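Local coordinates for enhancer of mRNA-decapping protein 3 (Homo sapiens, PDB 2VC8) that binds single-stranded RNA and promotes mRNA decapping and decay, working in a complex with DCP1A, DCP2, DDX6 and EDC4, at residues T5-G17 with F56-P70. Numbering follows the deposited sequence.
Sequences TDWLGSIVSINCG and FRAGDITELKILEIP
I14 and I61 meet in the barrel-like Sm fold of this LSm domain, a worked example of how neighbouring strands of a curled sheet can be tightly packed in one part and watered in another. Strand 11-15 pairs antiparallel with strand 63-66 and is held along its other edge by strand 22-31. In the tight part, CG2 of I14 packs on CG1 of I61, which just precedes strand 63-66, and lies over one face of the F56 ring, contributed by strand 53-57 and met in turn by Y23. I14 shares its face of the sheet with buried V12 and with L64, which crosses V12 obliquely.

Toward W7 this face grows more exposed. L64, with CG anti to the backbone N (chi1 -178°), sets CD1 over the six-membered ring of W7, a CH-pi contact 4.3 Å from its centroid; I66 CD1, in one of two conformers, comes to the indole edge, 3.6 Å from W7 CZ3.

On the opposite face S13 is buried, OG bound to Q24 and a water that also reaches E63 O, whereas N15, E63 and K65 form the solvent side. Another water joins N15 ND2 to E63 OE1, and N15 OD1 accepts from G17 N at 2.9 Å, an Asx turn. With an alanine here, G17 N would probably lose its acceptor and that water its link to N15.

Between the faces, K65 N bonds S13 O nearly straight (173°). A classic beta bulge shifts the register between V12 and I11, pairing resuming at I11 and E68: I11 O accepts from L67 N at 2.8 Å and E68 N at 3.1 Å, both on the same face of its carbonyl plane.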
ATOM      1  N   THR A   5      11.885   2.842  -4.113  1.00 52.46           N
ATOM      2  CA  THR A   5      10.743   2.505  -4.999  1.00 46.88           C
ATOM      3  C   THR A   5      10.619   0.995  -5.198  1.00 48.77           C
ATOM      4  O   THR A   5       9.809   0.529  -6.014  1.00 43.16           O
ATOM      5  CB  THR A   5      10.877   3.180  -6.366  1.00 49.20           C
ATOM      6  OG1 THR A   5      12.164   2.893  -6.927  1.00 51.20           O
ATOM      7  CG2 THR A   5      10.688   4.678  -6.229  1.00 50.61           C
ATOM      8  N   ASP A   6      11.422   0.251  -4.436  1.00 44.78           N
ATOM      9  CA  ASP A   6      11.441  -1.199  -4.497  1.00 46.42           C
ATOM     10  C   ASP A   6      10.089  -1.842  -4.153  1.00 37.69           C
ATOM     11  O   ASP A   6       9.816  -2.924  -4.658  1.00 36.91           O
ATOM     12  CB  ASP A   6      12.565  -1.768  -3.620  1.00 40.87           C
ATOM     13  CG  ASP A   6      13.952  -1.283  -4.077  1.00 50.07           C
ATOM     14  OD1 ASP A   6      14.023  -0.605  -5.141  1.00 51.39           O
ATOM     15  OD2 ASP A   6      14.956  -1.565  -3.382  1.00 45.08           O
ATOM     16  N   TRP A   7       9.243  -1.183  -3.352  1.00 28.79           N
ATOM     17  CA  TRP A   7       7.903  -1.769  -2.982  1.00 26.22           C
ATOM     18  C   TRP A   7       6.942  -1.939  -4.202  1.00 21.23           C
ATOM     19  O   TRP A   7       5.940  -2.720  -4.153  1.00 21.83           O
ATOM     20  CB  TRP A   7       7.202  -0.921  -1.910  1.00 32.59           C
ATOM     21  CG  TRP A   7       7.997  -0.570  -0.619  1.00 30.43           C
ATOM     22  CD1 TRP A   7       8.308   0.695  -0.162  1.00 33.87           C
ATOM     23  CD2 TRP A   7       8.552  -1.474   0.337  1.00 28.76           C
ATOM     24  NE1 TRP A   7       9.014   0.616   1.014  1.00 33.52           N
ATOM     25  CE2 TRP A   7       9.176  -0.701   1.347  1.00 31.66           C
ATOM     26  CE3 TRP A   7       8.571  -2.863   0.453  1.00 30.24           C
ATOM     27  CZ2 TRP A   7       9.842  -1.283   2.437  1.00 37.13           C
ATOM     28  CZ3 TRP A   7       9.234  -3.443   1.547  1.00 36.18           C
ATOM     29  CH2 TRP A   7       9.852  -2.655   2.520  1.00 37.03           C
ATOM     30  N   LEU A   8       7.208  -1.238  -5.304  1.00 24.55           N
ATOM     31  CA  LEU A   8       6.291  -1.206  -6.452  1.00 21.27           C
ATOM     32  C   LEU A   8       5.926  -2.588  -6.934  1.00 19.10           C
ATOM     33  O   LEU A   8       6.812  -3.401  -7.164  1.00 23.76           O
ATOM     34  CB  LEU A   8       6.864  -0.364  -7.579  1.00 24.44           C
ATOM     35  CG  LEU A   8       5.968  -0.125  -8.805  1.00 27.80           C
ATOM     36  CD1 LEU A   8       4.721   0.779  -8.497  1.00 29.32           C
ATOM     37  CD2 LEU A   8       6.769   0.455  -9.950  1.00 32.85           C
ATOM     38  N   GLY A   9       4.630  -2.874  -7.035  1.00 18.53           N
ATOM     39  CA  GLY A   9       4.164  -4.169  -7.539  1.00 17.17           C
ATOM     40  C   GLY A   9       3.987  -5.259  -6.470  1.00 17.84           C
ATOM     41  O   GLY A   9       3.464  -6.345  -6.742  1.00 18.22           O
ATOM     42  N   SER A  10       4.509  -5.018  -5.286  1.00 16.36           N
ATOM     43  CA  SER A  10       4.241  -5.936  -4.188  0.50 15.68           C
ATOM     44  C   SER A  10       2.781  -5.885  -3.783  1.00 12.98           C
ATOM     45  O   SER A  10       2.029  -4.967  -4.177  1.00 16.06           O
ATOM     46  CB  SER A  10       5.118  -5.608  -3.007  0.50 15.31           C
ATOM     47  OG  SER A  10       4.778  -4.332  -2.550  0.50 15.45           O
ATOM     48  N   ILE A  11       2.360  -6.882  -3.037  1.00 13.31           N
ATOM     49  CA  ILE A  11       1.101  -6.764  -2.320  0.50 14.07           C
ATOM     50  C   ILE A  11       1.449  -6.648  -0.838  1.00 13.69           C
ATOM     51  O   ILE A  11       2.246  -7.402  -0.334  1.00 13.40           O
ATOM     52  CB  ILE A  11       0.153  -7.984  -2.524  0.50 13.27           C
ATOM     53  CG1 ILE A  11      -0.049  -8.344  -4.033  0.50 15.69           C
ATOM     54  CG2 ILE A  11      -1.204  -7.749  -1.851  0.50 14.03           C
ATOM     55  CD1 ILE A  11      -0.946  -9.570  -4.269  0.50 22.81           C
ATOM     56  N   VAL A  12       0.866  -5.652  -0.200  1.00 12.89           N
ATOM     57  CA  VAL A  12       1.257  -5.282   1.172  1.00 12.44           C
ATOM     58  C   VAL A  12       0.046  -5.092   2.067  1.00 12.18           C
ATOM     59  O   VAL A  12      -1.057  -4.870   1.601  1.00 13.81           O
ATOM     60  CB  VAL A  12       2.133  -4.003   1.216  1.00 12.28           C
ATOM     61  CG1 VAL A  12       3.379  -4.195   0.388  1.00 14.13           C
ATOM     62  CG2 VAL A  12       1.361  -2.766   0.826  1.00 14.22           C
ATOM     63  N   SER A  13       0.296  -5.143   3.359  1.00 13.13           N
ATOM     64  CA  SER A  13      -0.632  -4.729   4.374  1.00 13.40           C
ATOM     65  C   SER A  13       0.045  -3.540   5.068  1.00 11.22           C
ATOM     66  O   SER A  13       1.163  -3.682   5.511  1.00 18.57           O
ATOM     67  CB  SER A  13      -0.850  -5.849   5.370  1.00 19.29           C
ATOM     68  OG  SER A  13      -1.684  -5.415   6.409  1.00 21.19           O
ATOM     69  N   ILE A  14      -0.565  -2.340   5.091  0.50 15.99           N
ATOM     70  CA  ILE A  14      -0.020  -1.075   5.664  0.50 12.01           C
ATOM     71  C   ILE A  14      -0.905  -0.727   6.907  0.50 13.29           C
ATOM     72  O   ILE A  14      -2.093  -0.469   6.717  0.50 11.89           O
ATOM     73  CB  ILE A  14      -0.149   0.054   4.614  0.50 13.14           C
ATOM     74  CG1 ILE A  14       0.840  -0.148   3.450  0.50 14.72           C
ATOM     75  CG2 ILE A  14       0.102   1.466   5.203  0.50 11.58           C
ATOM     76  CD1 ILE A  14       0.683   0.890   2.361  0.50 14.05           C
ATOM     77  N   ASN A  15      -0.346  -0.742   8.143  1.00 15.34           N
ATOM     78  CA  ASN A  15      -1.023  -0.335   9.355  1.00 16.45           C
ATOM     79  C   ASN A  15      -0.743   1.133   9.550  1.00 14.74           C
ATOM     80  O   ASN A  15       0.398   1.516   9.618  1.00 16.07           O
ATOM     81  CB  ASN A  15      -0.490  -1.132  10.528  1.00 16.73           C
ATOM     82  CG  ASN A  15      -1.345  -1.014  11.746  1.00 20.83           C
ATOM     83  OD1 ASN A  15      -2.036  -0.003  11.962  1.00 20.72           O
ATOM     84  ND2 ASN A  15      -1.285  -2.044  12.579  1.00 26.87           N
ATOM     85  N   CYS A  16      -1.781   1.938   9.632  1.00 16.45           N
ATOM     86  CA  CYS A  16      -1.600   3.369   9.791  0.50 20.35           C
ATOM     87  C   CYS A  16      -1.890   3.824  11.209  1.00 22.30           C
ATOM     88  O   CYS A  16      -1.971   5.046  11.490  1.00 27.69           O
ATOM     89  CB  CYS A  16      -2.418   4.106   8.747  0.50 26.70           C
ATOM     90  SG  CYS A  16      -1.456   4.446   7.275  0.50 26.79           S
ATOM     91  N   GLY A  17      -1.964   2.880  12.122  1.00 22.60           N
ATOM     92  CA  GLY A  17      -2.126   3.232  13.551  1.00 24.77           C
ATOM     93  C   GLY A  17      -3.574   3.158  13.975  1.00 24.32           C
ATOM     94  O   GLY A  17      -4.461   2.881  13.167  1.00 24.73           O
ATOM     95  N   PHE A  56      -0.743   6.754   0.919  1.00 12.48           N
ATOM     96  CA  PHE A  56      -0.342   6.895   2.315  1.00 14.19           C
ATOM     97  C   PHE A  56       1.025   7.517   2.390  1.00 14.96           C
ATOM     98  O   PHE A  56       1.886   7.169   1.605  1.00 16.15           O
ATOM     99  CB  PHE A  56      -0.276   5.496   2.950  1.00 16.39           C
ATOM    100  CG  PHE A  56      -1.550   4.692   2.817  1.00 20.12           C
ATOM    101  CD1 PHE A  56      -1.824   3.893   1.693  1.00 19.92           C
ATOM    102  CD2 PHE A  56      -2.457   4.758   3.795  1.00 22.73           C
ATOM    103  CE1 PHE A  56      -3.000   3.192   1.620  1.00 20.38           C
ATOM    104  CE2 PHE A  56      -3.668   4.047   3.722  1.00 20.12           C
ATOM    105  CZ  PHE A  56      -3.908   3.254   2.641  1.00 20.61           C
ATOM    106  N   ARG A  57       1.264   8.368   3.394  1.00 14.71           N
ATOM    107  CA  ARG A  57       2.630   8.801   3.668  1.00 16.29           C
ATOM    108  C   ARG A  57       3.357   7.723   4.422  1.00 16.22           C
ATOM    109  O   ARG A  57       2.848   7.195   5.430  1.00 14.97           O
ATOM    110  CB  ARG A  57       2.626  10.097   4.456  1.00 18.28           C
ATOM    111  CG  ARG A  57       2.002  11.288   3.794  1.00 25.30           C
ATOM    112  CD  ARG A  57       2.209  12.604   4.628  1.00 33.23           C
ATOM    113  NE  ARG A  57       1.596  12.460   5.952  1.00 45.94           N
ATOM    114  CZ  ARG A  57       1.746  13.302   6.976  1.00 47.70           C
ATOM    115  NH1 ARG A  57       2.480  14.414   6.873  1.00 58.78           N
ATOM    116  NH2 ARG A  57       1.125  13.041   8.107  1.00 49.68           N
ATOM    117  N   ALA A  58       4.599   7.473   4.029  1.00 16.67           N
ATOM    118  CA  ALA A  58       5.394   6.434   4.689  1.00 19.66           C
ATOM    119  C   ALA A  58       5.554   6.702   6.183  1.00 18.25           C
ATOM    120  O   ALA A  58       5.531   5.785   6.976  1.00 20.92           O
ATOM    121  CB  ALA A  58       6.775   6.320   4.050  1.00 22.66           C
ATOM    122  N   GLY A  59       5.591   7.974   6.527  1.00 19.99           N
ATOM    123  CA  GLY A  59       5.723   8.412   7.898  1.00 20.79           C
ATOM    124  C   GLY A  59       4.545   8.175   8.776  1.00 20.03           C
ATOM    125  O   GLY A  59       4.636   8.308  10.024  1.00 21.77           O
ATOM    126  N   ASP A  60       3.412   7.817   8.167  1.00 17.60           N
ATOM    127  CA  ASP A  60       2.224   7.438   8.907  1.00 15.95           C
ATOM    128  C   ASP A  60       2.058   5.946   9.137  1.00 16.44           C
ATOM    129  O   ASP A  60       1.088   5.537   9.762  1.00 19.48           O
ATOM    130  CB  ASP A  60       0.998   8.063   8.314  1.00 18.34           C
ATOM    131  CG  ASP A  60       1.036   9.565   8.368  1.00 20.39           C
ATOM    132  OD1 ASP A  60       1.655  10.098   9.288  1.00 23.90           O
ATOM    133  OD2 ASP A  60       0.469  10.203   7.516  1.00 20.28           O
ATOM    134  N   ILE A  61       2.936   5.136   8.550  1.00 14.85           N
ATOM    135  CA  ILE A  61       2.799   3.691   8.604  1.00 13.30           C
ATOM    136  C   ILE A  61       3.533   3.172   9.819  1.00 14.54           C
ATOM    137  O   ILE A  61       4.708   3.431   9.973  1.00 18.33           O
ATOM    138  CB  ILE A  61       3.350   3.094   7.291  1.00 15.10           C
ATOM    139  CG1 ILE A  61       2.562   3.610   6.060  1.00 15.96           C
ATOM    140  CG2 ILE A  61       3.285   1.623   7.368  1.00 16.76           C
ATOM    141  CD1 ILE A  61       3.152   3.193   4.687  1.00 17.80           C
ATOM    142  N   THR A  62       2.849   2.380  10.626  1.00 14.86           N
ATOM    143  CA  THR A  62       3.476   1.766  11.776  1.00 15.30           C
ATOM    144  C   THR A  62       4.036   0.399  11.524  1.00 15.56           C
ATOM    145  O   THR A  62       5.006  -0.031  12.124  1.00 17.85           O
ATOM    146  CB  THR A  62       2.500   1.707  12.966  1.00 16.50           C
ATOM    147  OG1 THR A  62       1.411   0.806  12.680  1.00 18.86           O
ATOM    148  CG2 THR A  62       1.952   3.098  13.337  1.00 18.70           C
ATOM    149  N   GLU A  63       3.507  -0.309  10.510  1.00 14.29           N
ATOM    150  CA  GLU A  63       3.984  -1.629  10.092  1.00 14.65           C
ATOM    151  C   GLU A  63       3.635  -1.850   8.653  1.00 13.95           C
ATOM    152  O   GLU A  63       2.481  -1.624   8.233  1.00 14.24           O
ATOM    153  CB  GLU A  63       3.408  -2.782  10.894  1.00 18.34           C
ATOM    154  CG  GLU A  63       3.959  -4.203  10.500  1.00 19.25           C
ATOM    155  CD  GLU A  63       3.327  -5.355  11.230  1.00 22.02           C
ATOM    156  OE1 GLU A  63       2.341  -5.129  11.994  1.00 24.83           O
ATOM    157  OE2 GLU A  63       3.797  -6.521  11.026  1.00 21.09           O
ATOM    158  N   LEU A  64       4.586  -2.366   7.892  1.00 14.88           N
ATOM    159  CA  LEU A  64       4.328  -2.744   6.493  1.00 12.99           C
ATOM    160  C   LEU A  64       4.602  -4.245   6.439  1.00 13.77           C
ATOM    161  O   LEU A  64       5.690  -4.694   6.750  1.00 15.70           O
ATOM    162  CB  LEU A  64       5.239  -1.983   5.542  1.00 14.91           C
ATOM    163  CG  LEU A  64       5.038  -2.241   4.012  1.00 18.10           C
ATOM    164  CD1 LEU A  64       5.496  -1.003   3.248  1.00 26.96           C
ATOM    165  CD2 LEU A  64       5.743  -3.508   3.534  1.00 26.16           C
ATOM    166  N   LYS A  65       3.597  -5.026   6.033  1.00 13.02           N
ATOM    167  CA  LYS A  65       3.799  -6.463   5.844  0.50 15.22           C
ATOM    168  C   LYS A  65       3.783  -6.736   4.372  1.00 13.06           C
ATOM    169  O   LYS A  65       2.874  -6.301   3.636  1.00 13.50           O
ATOM    170  CB  LYS A  65       2.782  -7.345   6.533  0.50 13.90           C
ATOM    171  CG  LYS A  65       2.379  -6.986   7.937  0.50 16.38           C
ATOM    172  CD  LYS A  65       1.353  -7.994   8.412  0.50 23.32           C
ATOM    173  CE  LYS A  65       0.575  -7.503   9.609  0.50 27.65           C
ATOM    174  NZ  LYS A  65      -0.398  -8.537  10.047  0.50 27.58           N
ATOM    175  N   ILE A  66       4.777  -7.494   3.936  1.00 11.97           N
ATOM    176  CA  ILE A  66       4.892  -7.887   2.534  0.50 11.30           C
ATOM    177  C   ILE A  66       4.144  -9.215   2.338  1.00 15.19           C
ATOM    178  O   ILE A  66       4.633 -10.268   2.766  1.00 16.71           O
ATOM    179  CB  ILE A  66       6.385  -8.012   2.126  0.50 13.34           C
ATOM    180  CG1 ILE A  66       7.212  -6.801   2.585  0.50 15.96           C
ATOM    181  CG2 ILE A  66       6.522  -8.168   0.597  0.50 14.06           C
ATOM    182  CD1 ILE A  66       8.712  -6.908   2.309  0.50 17.82           C
ATOM    183  N   LEU A  67       2.952  -9.138   1.765  1.00 13.02           N
ATOM    184  CA  LEU A  67       2.143 -10.331   1.504  1.00 14.40           C
ATOM    185  C   LEU A  67       2.612 -11.094   0.252  1.00 16.46           C
ATOM    186  O   LEU A  67       2.548 -12.307   0.247  1.00 19.18           O
ATOM    187  CB  LEU A  67       0.679  -9.930   1.365  1.00 15.20           C
ATOM    188  CG  LEU A  67       0.098  -9.107   2.530  1.00 18.00           C
ATOM    189  CD1 LEU A  67      -1.362  -8.662   2.222  1.00 19.56           C
ATOM    190  CD2 LEU A  67       0.258  -9.821   3.851  1.00 22.76           C
ATOM    191  N   GLU A  68       3.092 -10.365  -0.737  1.00 14.57           N
ATOM    192  CA  GLU A  68       3.656 -10.965  -1.962  0.50 14.78           C
ATOM    193  C   GLU A  68       4.718 -10.025  -2.447  1.00 16.46           C
ATOM    194  O   GLU A  68       4.480  -8.814  -2.526  1.00 15.27           O
ATOM    195  CB  GLU A  68       2.567 -11.115  -3.066  0.50 17.08           C
ATOM    196  CG  GLU A  68       2.906 -12.108  -4.225  0.50 17.03           C
ATOM    197  CD  GLU A  68       2.844 -13.563  -3.782  0.50 19.52           C
ATOM    198  OE1 GLU A  68       1.896 -13.924  -3.056  0.50 26.89           O
ATOM    199  OE2 GLU A  68       3.742 -14.357  -4.150  0.50 22.72           O
ATOM    200  N   ILE A  69       5.865 -10.546  -2.826  1.00 16.96           N
ATOM    201  CA  ILE A  69       6.916  -9.758  -3.431  1.00 15.40           C
ATOM    202  C   ILE A  69       6.573  -9.361  -4.845  1.00 16.87           C
ATOM    203  O   ILE A  69       5.707  -9.986  -5.433  1.00 17.28           O
ATOM    204  CB  ILE A  69       8.285 -10.448  -3.338  1.00 17.20           C
ATOM    205  CG1 ILE A  69       8.354 -11.679  -4.222  1.00 18.34           C
ATOM    206  CG2 ILE A  69       8.647 -10.775  -1.855  1.00 19.14           C
ATOM    207  CD1 ILE A  69       9.717 -12.375  -4.230  1.00 21.39           C
ATOM    208  N   PRO A  70       7.234  -8.329  -5.381  1.00 16.30           N
ATOM    209  CA  PRO A  70       6.970  -8.005  -6.764  1.00 16.01           C
ATOM    210  C   PRO A  70       7.389  -9.129  -7.671  1.00 17.26           C
ATOM    211  O   PRO A  70       8.404  -9.776  -7.431  1.00 18.61           O
ATOM    212  CB  PRO A  70       7.859  -6.800  -7.013  1.00 17.52           C
ATOM    213  CG  PRO A  70       8.070  -6.203  -5.679  1.00 17.05           C
ATOM    214  CD  PRO A  70       8.260  -7.402  -4.824  1.00 18.22           C
TER
HETATM  215  O   HOH W   1       3.200  -9.081  -6.100  1.00 25.52           O
HETATM  216  O   HOH W   2       0.301  -4.094   8.252  1.00 25.03           O
HETATM  217  O   HOH W   3      -0.173  -4.537  10.959  1.00 26.19           O